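Local coordinates for HIGH affinity ribose transport protein RBSD (Bacillus subtilis, PDB 1OGD), which probably interconverts the beta-pyranose and beta-furanose forms of D-ribose, and binds beta-D-ribopyranose as a decamer built from two pentamers, at residues I24-A29 and C123-G128. Residues are numbered along the deposited sequence; the frame is centred on the assembly and turned at random.
Sequences IVIADA and CILQAG. With RIP (beta-D-ribopyranose), chain G.
Ile26 CG1 and Leu125 CG both lie beside the backbone N of their own residue (chi1 -63° and -57°), which brings Ile26 CD1 and Leu125 CD1 to 3.9 Å across the strand pair. Ile26 CD1 also lies 4.1 Å from Cys123 SG. Ile24 joins the same face, its CG1 4.1 Å from Leu125 CB. Phe51 and Leu58 of helix 51-61 cover this face. Val25 and Ile124 point to the other face, where Val25 CG2 meets Ile124 CG1 at 3.7 Å. The two strands are antiparallel neighbours at the middle of the mixed six-stranded sheet of the RbsD/FucU fold. Strand 110-113 flanks 23-27, and strand 64-70 flanks 123-127. Ile24 with Leu125 and Ile26 with Cys123 are hydrogen-bonded pairs; Val25 with Ile124 is the non-hydrogen-bonded pair between them. The bond from Ile26 N to Cys123 O, 2.9 Å, is almost straight at 174°. Farther along the same segment, the carboxylate of Asp28 grips beta-D-ribopyranose with both oxygens. OD1 accepts from sugar O3 in a very short 2.5 Å bond, and OD2 accepts from sugar O2 at 2.7 Å. Gly30 N also bonds to Asp28 OD2, while His98 and Asn122 of the same chain and His20 of a neighbouring subunit hydrogen-bond the sugar.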
# COMPACT_ATOMS: atom_id res chain seq x y z
N ILE A 24 -7.67 -20.94 14.69
CA ILE A 24 -8.62 -19.85 14.51
C ILE A 24 -9.31 -19.73 15.86
O ILE A 24 -9.35 -20.69 16.63
CB ILE A 24 -9.67 -20.11 13.40
CG1 ILE A 24 -10.56 -21.29 13.76
CG2 ILE A 24 -8.98 -20.33 12.06
CD1 ILE A 24 -11.71 -21.47 12.80
N VAL A 25 -9.85 -18.55 16.16
CA VAL A 25 -10.50 -18.33 17.43
C VAL A 25 -11.96 -17.94 17.25
O VAL A 25 -12.29 -17.17 16.35
CB VAL A 25 -9.79 -17.20 18.22
CG1 VAL A 25 -10.45 -16.99 19.59
CG2 VAL A 25 -8.31 -17.54 18.39
N ILE A 26 -12.83 -18.49 18.09
CA ILE A 26 -14.25 -18.14 18.07
C ILE A 26 -14.36 -17.39 19.38
O ILE A 26 -14.02 -17.93 20.43
CB ILE A 26 -15.17 -19.37 18.09
CG1 ILE A 26 -14.95 -20.20 16.82
CG2 ILE A 26 -16.62 -18.91 18.14
CD1 ILE A 26 -15.66 -21.54 16.83
N ALA A 27 -14.84 -16.16 19.34
CA ALA A 27 -14.90 -15.36 20.55
C ALA A 27 -16.24 -14.76 20.89
O ALA A 27 -17.11 -14.62 20.03
CB ALA A 27 -13.86 -14.24 20.46
N ASP A 28 -16.41 -14.41 22.17
CA ASP A 28 -17.63 -13.75 22.60
C ASP A 28 -17.41 -12.28 22.26
O ASP A 28 -16.33 -11.91 21.78
CB ASP A 28 -17.90 -13.97 24.10
CG ASP A 28 -16.76 -13.51 25.00
OD1 ASP A 28 -16.44 -14.26 25.95
OD2 ASP A 28 -16.19 -12.41 24.79
N ALA A 29 -18.41 -11.44 22.51
CA ALA A 29 -18.31 -10.02 22.18
C ALA A 29 -17.28 -9.20 22.96
O ALA A 29 -17.02 -8.04 22.60
CB ALA A 29 -19.69 -9.38 22.32
N CYS A 123 -13.05 -20.07 22.28
CA CYS A 123 -12.28 -21.30 22.09
C CYS A 123 -11.41 -21.21 20.85
O CYS A 123 -11.72 -20.48 19.91
CB CYS A 123 -13.20 -22.52 22.00
SG CYS A 123 -14.10 -22.67 20.47
N ILE A 124 -10.32 -21.95 20.87
CA ILE A 124 -9.39 -22.01 19.76
C ILE A 124 -9.53 -23.38 19.12
O ILE A 124 -9.47 -24.40 19.81
CB ILE A 124 -7.93 -21.83 20.23
CG1 ILE A 124 -7.69 -20.38 20.65
CG2 ILE A 124 -6.97 -22.24 19.12
CD1 ILE A 124 -6.33 -20.14 21.28
N LEU A 125 -9.73 -23.40 17.80
CA LEU A 125 -9.83 -24.67 17.09
C LEU A 125 -8.52 -24.87 16.35
O LEU A 125 -8.09 -24.02 15.58
CB LEU A 125 -10.98 -24.63 16.07
CG LEU A 125 -12.38 -24.33 16.60
CD1 LEU A 125 -13.38 -24.38 15.46
CD2 LEU A 125 -12.76 -25.32 17.69
N GLN A 126 -7.86 -26.00 16.62
CA GLN A 126 -6.59 -26.30 15.97
C GLN A 126 -6.85 -27.25 14.81
O GLN A 126 -7.38 -28.35 15.00
CB GLN A 126 -5.62 -26.94 16.96
CG GLN A 126 -4.19 -26.97 16.46
CD GLN A 126 -3.22 -27.51 17.49
OE1 GLN A 126 -2.92 -28.70 17.51
NE2 GLN A 126 -2.73 -26.63 18.36
N ALA A 127 -6.48 -26.82 13.61
CA ALA A 127 -6.68 -27.58 12.39
C ALA A 127 -6.00 -28.94 12.35
O ALA A 127 -4.83 -29.08 12.70
CB ALA A 127 -6.25 -26.76 11.19
N GLY A 128 -6.74 -29.95 11.90
CA GLY A 128 -6.18 -31.28 11.77
C GLY A 128 -5.75 -31.47 10.34
O GLY A 128 -5.50 -30.50 9.63
C1 RIP G . -12.95 -10.95 27.86
C2 RIP G . -13.91 -12.00 27.35
C3 RIP G . -14.12 -13.06 28.42
C4 RIP G . -14.56 -12.50 29.77
C5 RIP G . -13.53 -11.45 30.19
O1 RIP G . -11.64 -11.46 27.97
O2 RIP G . -15.12 -11.35 27.02
O3 RIP G . -15.03 -14.03 27.97
O4 RIP G . -15.82 -11.87 29.67
O5 RIP G . -13.32 -10.45 29.17